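Side-chain contacts in VESB protease (Vibrio cholerae, PDB 4LK4), which probably cleaves peptide bonds as a secreted, trypsin-like serine endopeptidase of the S1 family that also carries an Ig-like domain: residues E330-Y335 against S339-S344; I106-Q111 against Q247-Q252. The protein carries 1 engineered substitution. All blocks are in the same frame, centred on the assembly; numbering follows the deposited sequence.

Interaction 1 (E330-Y335 against S339-S344); sequences ELIFSY and SKRATS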
ATOM      1  N   GLU A 330      -9.427  11.683 -12.164  1.00 57.41           N
ATOM      2  CA  GLU A 330      -9.153  12.306 -10.907  1.00 58.80           C
ATOM      3  C   GLU A 330     -10.330  13.198 -10.535  1.00 60.20           C
ATOM      4  O   GLU A 330     -10.782  14.020 -11.354  1.00 62.52           O
ATOM      5  CB  GLU A 330      -7.901  13.155 -11.096  1.00 61.81           C
ATOM      6  CG  GLU A 330      -7.234  13.628  -9.831  1.00 63.80           C
ATOM      7  CD  GLU A 330      -5.714  13.781  -9.997  1.00 66.53           C
ATOM      8  OE1 GLU A 330      -5.246  14.931 -10.165  1.00 70.16           O
ATOM      9  OE2 GLU A 330      -4.989  12.748  -9.970  1.00 64.72           O
ATOM     10  N   LEU A 331     -10.840  13.039  -9.324  1.00 59.42           N
ATOM     11  CA  LEU A 331     -11.802  13.993  -8.795  1.00 62.05           C
ATOM     12  C   LEU A 331     -11.087  14.816  -7.739  1.00 61.16           C
ATOM     13  O   LEU A 331     -10.407  14.266  -6.893  1.00 57.74           O
ATOM     14  CB  LEU A 331     -13.019  13.304  -8.184  1.00 63.84           C
ATOM     15  CG  LEU A 331     -14.139  12.803  -9.094  1.00 67.62           C
ATOM     16  CD1 LEU A 331     -13.700  11.613  -9.935  1.00 67.72           C
ATOM     17  CD2 LEU A 331     -15.327  12.412  -8.220  1.00 69.13           C
ATOM     18  N   ILE A 332     -11.276  16.131  -7.792  1.00 63.38           N
ATOM     19  CA  ILE A 332     -10.613  17.072  -6.907  1.00 63.68           C
ATOM     20  C   ILE A 332     -11.627  17.770  -6.004  1.00 64.27           C
ATOM     21  O   ILE A 332     -12.678  18.239  -6.474  1.00 65.61           O
ATOM     22  CB  ILE A 332      -9.935  18.168  -7.724  1.00 67.18           C
ATOM     23  CG1 ILE A 332      -9.159  17.577  -8.897  1.00 67.13           C
ATOM     24  CG2 ILE A 332      -9.012  18.972  -6.837  1.00 69.09           C
ATOM     25  CD1 ILE A 332      -8.744  18.622  -9.912  1.00 70.17           C
ATOM     26  N   PHE A 333     -11.283  17.875  -4.725  1.00 63.36           N
ATOM     27  CA  PHE A 333     -12.149  18.488  -3.730  1.00 64.97           C
ATOM     28  C   PHE A 333     -11.388  19.511  -2.954  1.00 66.55           C
ATOM     29  O   PHE A 333     -10.218  19.312  -2.679  1.00 66.67           O
ATOM     30  CB  PHE A 333     -12.668  17.479  -2.737  1.00 63.95           C
ATOM     31  CG  PHE A 333     -13.353  16.315  -3.366  1.00 63.18           C
ATOM     32  CD1 PHE A 333     -12.622  15.220  -3.803  1.00 60.62           C
ATOM     33  CD2 PHE A 333     -14.731  16.301  -3.503  1.00 65.13           C
ATOM     34  CE1 PHE A 333     -13.253  14.131  -4.372  1.00 59.33           C
ATOM     35  CE2 PHE A 333     -15.370  15.211  -4.073  1.00 64.26           C
ATOM     36  CZ  PHE A 333     -14.626  14.121  -4.503  1.00 61.31           C
ATOM     37  N   SER A 334     -12.064  20.608  -2.628  1.00 70.63           N
ATOM     38  CA  SER A 334     -11.527  21.648  -1.777  1.00 73.11           C
ATOM     39  C   SER A 334     -12.020  21.369  -0.385  1.00 73.35           C
ATOM     40  O   SER A 334     -13.133  20.865  -0.222  1.00 73.47           O
ATOM     41  CB  SER A 334     -12.072  23.006  -2.198  1.00 76.39           C
ATOM     42  OG  SER A 334     -11.859  23.199  -3.559  1.00 77.29           O
ATOM     43  N   TYR A 335     -11.225  21.721   0.612  1.00 74.48           N
ATOM     44  CA  TYR A 335     -11.702  21.671   1.979  1.00 78.44           C
ATOM     45  C   TYR A 335     -10.910  22.670   2.807  1.00 83.58           C
ATOM     46  O   TYR A 335      -9.883  23.161   2.348  1.00 86.63           O
ATOM     47  CB  TYR A 335     -11.608  20.238   2.533  1.00 76.77           C
ATOM     48  CG  TYR A 335     -10.221  19.760   2.917  1.00 76.14           C
ATOM     49  CD1 TYR A 335      -9.190  19.689   1.968  1.00 75.25           C
ATOM     50  CD2 TYR A 335      -9.940  19.346   4.229  1.00 77.28           C
ATOM     51  CE1 TYR A 335      -7.919  19.240   2.315  1.00 74.62           C
ATOM     52  CE2 TYR A 335      -8.672  18.904   4.580  1.00 76.22           C
ATOM     53  CZ  TYR A 335      -7.667  18.841   3.621  1.00 75.48           C
ATOM     54  OH  TYR A 335      -6.411  18.384   3.961  1.00 74.24           O
ATOM     55  N   SER A 339      -6.795  20.811  -0.264  1.00 76.08           N
ATOM     56  CA  SER A 339      -7.531  20.045  -1.254  1.00 70.89           C
ATOM     57  C   SER A 339      -7.196  18.580  -1.184  1.00 66.06           C
ATOM     58  O   SER A 339      -6.172  18.226  -0.661  1.00 63.91           O
ATOM     59  CB  SER A 339      -7.268  20.566  -2.658  1.00 70.69           C
ATOM     60  OG  SER A 339      -5.924  20.432  -3.045  1.00 69.36           O
ATOM     61  N   LYS A 340      -8.093  17.757  -1.729  1.00 64.21           N
ATOM     62  CA  LYS A 340      -7.939  16.305  -1.791  1.00 60.79           C
ATOM     63  C   LYS A 340      -8.232  15.819  -3.193  1.00 58.85           C
ATOM     64  O   LYS A 340      -9.107  16.373  -3.893  1.00 59.93           O
ATOM     65  CB  LYS A 340      -8.899  15.640  -0.822  1.00 61.35           C
ATOM     66  CG  LYS A 340      -8.622  16.042   0.608  1.00 64.86           C
ATOM     67  CD  LYS A 340      -9.439  15.227   1.577  1.00 66.94           C
ATOM     68  CE  LYS A 340      -9.216  15.730   2.988  1.00 71.03           C
ATOM     69  NZ  LYS A 340      -9.964  14.891   3.963  1.00 73.83           N
ATOM     70  N   ARG A 341      -7.496  14.804  -3.615  1.00 55.28           N
ATOM     71  CA  ARG A 341      -7.634  14.256  -4.946  1.00 54.65           C
ATOM     72  C   ARG A 341      -7.805  12.771  -4.803  1.00 52.68           C
ATOM     73  O   ARG A 341      -7.040  12.128  -4.101  1.00 54.42           O
ATOM     74  CB  ARG A 341      -6.391  14.556  -5.794  1.00 55.89           C
ATOM     75  CG  ARG A 341      -6.193  16.043  -6.101  1.00 59.58           C
ATOM     76  CD  ARG A 341      -4.898  16.330  -6.851  1.00 61.39           C
ATOM     77  NE  ARG A 341      -4.712  17.756  -7.138  1.00 64.73           N
ATOM     78  CZ  ARG A 341      -4.982  18.355  -8.302  1.00 66.77           C
ATOM     79  NH1 ARG A 341      -5.470  17.691  -9.344  1.00 66.09           N
ATOM     80  NH2 ARG A 341      -4.766  19.650  -8.426  1.00 69.96           N
ATOM     81  N   ALA A 342      -8.814  12.229  -5.452  1.00 51.43           N
ATOM     82  CA  ALA A 342      -8.955  10.815  -5.615  1.00 49.97           C
ATOM     83  C   ALA A 342      -8.705  10.516  -7.079  1.00 50.11           C
ATOM     84  O   ALA A 342      -9.334  11.117  -7.971  1.00 50.91           O
ATOM     85  CB  ALA A 342     -10.349  10.377  -5.235  1.00 50.85           C
ATOM     86  N   THR A 343      -7.806   9.562  -7.316  1.00 48.40           N
ATOM     87  CA  THR A 343      -7.472   9.104  -8.660  1.00 47.18           C
ATOM     88  C   THR A 343      -7.946   7.660  -8.805  1.00 46.46           C
ATOM     89  O   THR A 343      -7.485   6.776  -8.100  1.00 46.03           O
ATOM     90  CB  THR A 343      -5.956   9.232  -8.891  1.00 46.47           C
ATOM     91  OG1 THR A 343      -5.561  10.562  -8.587  1.00 47.42           O
ATOM     92  CG2 THR A 343      -5.567   8.962 -10.291  1.00 47.10           C
ATOM     93  N   SER A 344      -8.896   7.444  -9.714  1.00 47.56           N
ATOM     94  CA  SER A 344      -9.450   6.116  -9.991  1.00 47.24           C
ATOM     95  C   SER A 344      -9.057   5.641 -11.374  1.00 47.42           C
ATOM     96  O   SER A 344      -8.520   6.408 -12.155  1.00 48.67           O
ATOM     97  CB  SER A 344     -10.958   6.155  -9.902  1.00 48.37           C
ATOM     98  OG  SER A 344     -11.371   6.526  -8.605  1.00 49.00           O
TER
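E330-Y335 and S339-S344 are the two arms of a beta hairpin in the Ig-like domain, antiparallel at 161°, with L331/A342 and F333/K340 as hydrogen-bonded pairs and E330/T343, I332/R341 and S334/S339 as non-hydrogen-bonded pairs. Four backbone bonds tie the arms, among them F333 N to K340 O at 2.8 Å and A342 N to L331 O at 3.0 Å. On the face of E330, I332, R341 and T343 the contact is mainly polar. The E330 chain, bent at chi2, brings its carboxylate across to the other arm, where each oxygen takes a different partner. OE1 forms a salt bridge with R341 NH1 at 2.9 Å, the carboxylate and guanidinium planes standing 76° apart; OE2 accepts from T343 OG1 at 2.6 Å. Both partners approach on anti sides and somewhat out of the carboxylate plane. I332 runs alongside R341 in the same direction, and I332 CD1 is 3.5 Å from R341 NH1. On the other face L331, F333, K340 and A342 are buried, and F333 and A342 pack against L248 of strand 248-258. Near the turn K340 crosses Y335 at about a right angle: K340 CE sits over the middle of the Y335 ring in a CH-pi contact, 3.6 Å from the centroid, while K340 NZ makes a cation-pi contact, 4.6 Å from the same centroid. Y335 CG lies between its backbone N and carbonyl carbon (chi1 76°), which turns the ring toward K340. K340 NZ goes on to a salt bridge with D274 and a hydrogen bond to N246 O. The two faces thus divide the work: gripped through both oxygens, the E330 carboxylate is restrained in its rotation, while the buried lysine has its charge probably balanced by an aromatic face, a carboxylate and a carbonyl.

Interaction 2 (I106-Q111 against Q247-Q252); sequences IVELAQ and QLSYDQ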
ATOM      1  N   ILE A 106      -1.953   0.899   0.479  1.00 39.07           N
ATOM      2  CA  ILE A 106      -2.587   1.277   1.739  1.00 39.83           C
ATOM      3  C   ILE A 106      -3.821   0.403   1.928  1.00 40.06           C
ATOM      4  O   ILE A 106      -4.599   0.226   1.000  1.00 39.59           O
ATOM      5  CB  ILE A 106      -3.065   2.752   1.724  1.00 40.88           C
ATOM      6  CG1 ILE A 106      -1.870   3.702   1.671  1.00 41.46           C
ATOM      7  CG2 ILE A 106      -3.952   3.072   2.923  1.00 40.68           C
ATOM      8  CD1 ILE A 106      -0.907   3.534   2.824  1.00 41.65           C
ATOM      9  N   VAL A 107      -3.984  -0.135   3.131  1.00 40.13           N
ATOM     10  CA  VAL A 107      -5.218  -0.800   3.481  1.00 41.26           C
ATOM     11  C   VAL A 107      -5.990   0.149   4.382  1.00 42.91           C
ATOM     12  O   VAL A 107      -5.499   0.542   5.429  1.00 42.87           O
ATOM     13  CB  VAL A 107      -4.967  -2.140   4.185  1.00 41.26           C
ATOM     14  CG1 VAL A 107      -6.281  -2.867   4.434  1.00 42.04           C
ATOM     15  CG2 VAL A 107      -4.030  -3.003   3.344  1.00 40.64           C
ATOM     16  N   GLU A 108      -7.179   0.553   3.927  1.00 44.61           N
ATOM     17  CA  GLU A 108      -8.098   1.336   4.706  1.00 45.59           C
ATOM     18  C   GLU A 108      -8.966   0.332   5.442  1.00 45.87           C
ATOM     19  O   GLU A 108      -9.489  -0.586   4.829  1.00 45.64           O
ATOM     20  CB  GLU A 108      -8.925   2.160   3.750  1.00 48.40           C
ATOM     21  CG  GLU A 108      -9.922   3.094   4.405  1.00 50.94           C
ATOM     22  CD  GLU A 108     -10.867   3.727   3.411  1.00 52.67           C
ATOM     23  OE1 GLU A 108     -10.395   4.584   2.624  1.00 52.93           O
ATOM     24  OE2 GLU A 108     -12.078   3.365   3.432  1.00 54.24           O
ATOM     25  N   LEU A 109      -9.095   0.493   6.750  1.00 46.18           N
ATOM     26  CA  LEU A 109      -9.750  -0.481   7.613  1.00 46.49           C
ATOM     27  C   LEU A 109     -11.187  -0.105   7.877  1.00 48.78           C
ATOM     28  O   LEU A 109     -11.515   1.060   7.857  1.00 50.70           O
ATOM     29  CB  LEU A 109      -9.035  -0.494   8.950  1.00 46.55           C
ATOM     30  CG  LEU A 109      -7.573  -0.899   8.886  1.00 45.50           C
ATOM     31  CD1 LEU A 109      -7.053  -1.145  10.294  1.00 45.72           C
ATOM     32  CD2 LEU A 109      -7.401  -2.158   8.050  1.00 44.57           C
ATOM     33  N   ALA A 110     -12.037  -1.076   8.172  1.00 49.96           N
ATOM     34  CA  ALA A 110     -13.464  -0.794   8.454  1.00 53.34           C
ATOM     35  C   ALA A 110     -13.703  -0.011   9.748  1.00 55.77           C
ATOM     36  O   ALA A 110     -14.800   0.463   9.998  1.00 58.74           O
ATOM     37  CB  ALA A 110     -14.278  -2.084   8.475  1.00 53.07           C
ATOM     38  N   GLN A 111     -12.693   0.122  10.581  1.00 57.56           N
ATOM     39  CA  GLN A 111     -12.799   1.010  11.730  1.00 60.27           C
ATOM     40  C   GLN A 111     -11.405   1.429  12.150  1.00 56.32           C
ATOM     41  O   GLN A 111     -10.430   0.803  11.769  1.00 54.00           O
ATOM     42  CB  GLN A 111     -13.547   0.319  12.877  1.00 64.87           C
ATOM     43  CG  GLN A 111     -13.209  -1.153  12.991  1.00 67.08           C
ATOM     44  CD  GLN A 111     -13.918  -1.875  14.125  1.00 71.65           C
ATOM     45  OE1 GLN A 111     -14.231  -1.295  15.170  1.00 75.19           O
ATOM     46  NE2 GLN A 111     -14.139  -3.173  13.928  1.00 72.40           N
ATOM     47  N   GLN A 247      -8.476  10.388   4.546  1.00 59.11           N
ATOM     48  CA  GLN A 247      -9.901  10.337   4.945  1.00 61.54           C
ATOM     49  C   GLN A 247     -10.897  10.660   3.827  1.00 61.15           C
ATOM     50  O   GLN A 247     -12.026  11.120   4.069  1.00 63.01           O
ATOM     51  CB  GLN A 247     -10.150  11.209   6.175  1.00 65.04           C
ATOM     52  CG  GLN A 247      -9.228  10.877   7.342  1.00 66.23           C
ATOM     53  CD  GLN A 247      -9.439  11.821   8.503  1.00 71.56           C
ATOM     54  OE1 GLN A 247     -10.122  11.485   9.468  1.00 74.64           O
ATOM     55  NE2 GLN A 247      -8.874  13.028   8.404  1.00 73.56           N
ATOM     56  N   LEU A 248     -10.461  10.392   2.601  1.00 58.82           N
ATOM     57  CA  LEU A 248     -11.325  10.364   1.436  1.00 58.10           C
ATOM     58  C   LEU A 248     -11.290   8.916   0.973  1.00 55.48           C
ATOM     59  O   LEU A 248     -10.290   8.458   0.430  1.00 51.95           O
ATOM     60  CB  LEU A 248     -10.790  11.300   0.345  1.00 58.02           C
ATOM     61  CG  LEU A 248     -11.504  11.285  -1.010  1.00 58.96           C
ATOM     62  CD1 LEU A 248     -12.996  11.507  -0.801  1.00 61.60           C
ATOM     63  CD2 LEU A 248     -10.932  12.319  -1.981  1.00 58.85           C
ATOM     64  N   SER A 249     -12.376   8.200   1.222  1.00 55.94           N
ATOM     65  CA  SER A 249     -12.472   6.796   0.866  1.00 54.75           C
ATOM     66  C   SER A 249     -13.187   6.591  -0.464  1.00 55.66           C
ATOM     67  O   SER A 249     -14.325   7.041  -0.666  1.00 59.10           O
ATOM     68  CB  SER A 249     -13.215   6.024   1.939  1.00 55.24           C
ATOM     69  OG  SER A 249     -13.365   4.677   1.553  1.00 54.64           O
ATOM     70  N   TYR A 250     -12.546   5.853  -1.352  1.00 54.16           N
ATOM     71  CA  TYR A 250     -13.126   5.598  -2.646  1.00 54.04           C
ATOM     72  C   TYR A 250     -12.647   4.322  -3.355  1.00 52.62           C
ATOM     73  O   TYR A 250     -11.610   3.741  -3.022  1.00 50.46           O
ATOM     74  CB  TYR A 250     -12.840   6.797  -3.521  1.00 54.15           C
ATOM     75  CG  TYR A 250     -11.383   7.031  -3.806  1.00 52.33           C
ATOM     76  CD1 TYR A 250     -10.555   7.656  -2.867  1.00 52.68           C
ATOM     77  CD2 TYR A 250     -10.825   6.637  -5.010  1.00 51.12           C
ATOM     78  CE1 TYR A 250      -9.205   7.883  -3.129  1.00 50.61           C
ATOM     79  CE2 TYR A 250      -9.477   6.847  -5.282  1.00 50.79           C
ATOM     80  CZ  TYR A 250      -8.665   7.478  -4.340  1.00 50.22           C
ATOM     81  OH  TYR A 250      -7.334   7.727  -4.639  1.00 49.15           O
ATOM     82  N   ASP A 251     -13.423   3.924  -4.361  1.00 53.58           N
ATOM     83  CA  ASP A 251     -13.050   2.850  -5.282  1.00 52.51           C
ATOM     84  C   ASP A 251     -11.938   3.352  -6.197  1.00 51.90           C
ATOM     85  O   ASP A 251     -12.138   4.291  -7.007  1.00 53.80           O
ATOM     86  CB  ASP A 251     -14.262   2.417  -6.134  1.00 53.68           C
ATOM     87  CG  ASP A 251     -15.468   2.024  -5.289  1.00 55.11           C
ATOM     88  OD1 ASP A 251     -15.316   1.106  -4.467  1.00 55.96           O
ATOM     89  OD2 ASP A 251     -16.561   2.613  -5.442  1.00 57.28           O
ATOM     90  N   GLN A 252     -10.772   2.732  -6.086  1.00 49.94           N
ATOM     91  CA  GLN A 252      -9.624   3.162  -6.861  1.00 49.61           C
ATOM     92  C   GLN A 252      -9.622   2.558  -8.261  1.00 50.66           C
ATOM     93  O   GLN A 252      -9.584   3.279  -9.241  1.00 51.48           O
ATOM     94  CB  GLN A 252      -8.339   2.775  -6.159  1.00 47.43           C
ATOM     95  CG  GLN A 252      -7.118   3.531  -6.665  1.00 45.70           C
ATOM     96  CD  GLN A 252      -5.811   2.872  -6.225  1.00 43.42           C
ATOM     97  OE1 GLN A 252      -5.762   1.681  -5.942  1.00 41.15           O
ATOM     98  NE2 GLN A 252      -4.746   3.652  -6.202  1.00 42.56           N
TER
HETATM   99  O   HOH W   1      -9.049   7.083   2.755  1.00 52.96           O
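E108, on strand 105-109 of the trypsin-like barrel, reaches S249 on strand 248-258 of the Ig-like domain with the end of its side chain alone. The direct hydrogen bond runs from S249 OG to E108 OE2 at 2.6 Å and uses the syn lone pair of that oxygen. CG of E108 is anti to the backbone N (chi1 -178°) and the chain stays extended through chi2, which carries the carboxylate over to S249 although the CA atoms of E108 and S249 are 8.0 Å apart. Van der Waals contact is slight: S249 CB lies 3.2 Å from E108 OE1, and the segments bury just 87 Å² between them. A water adds a second link, donating to E108 OE1 at 2.8 Å and, weakly, to L248 O at 3.0 Å. Barrel strand 82-91 completes the polar cluster, with Y90 OH bonded to OE1 and Q87 NE2 to OE2. Each carboxylate oxygen of this buried glutamate therefore has at least two hydrogen-bonding partners, which fix the rotation of the group and would favour its ionised form; between these two segments the link is made by directional polar bonds, with little packing.

How the interactions relate
Interaction 1 lies within one domain and interaction 2 between two, yet strands 338-349 and 248-258 are parallel neighbours in the same sheet, so the contacts adjoin. S344 OG probably bonds to D251 O, and A342 CB packs on the Y250 ring. The hairpin is partly buried: one face is largely apolar, the other a more exposed salt-bridge face, with the paired backbones between them. Interaction 2 is buried but small, and its direct and water-mediated bonds converge on one carboxylate. A glutamate is central to each: E330 pairs with an arginine within its hairpin, whereas E108 is held by uncharged donors across the boundary.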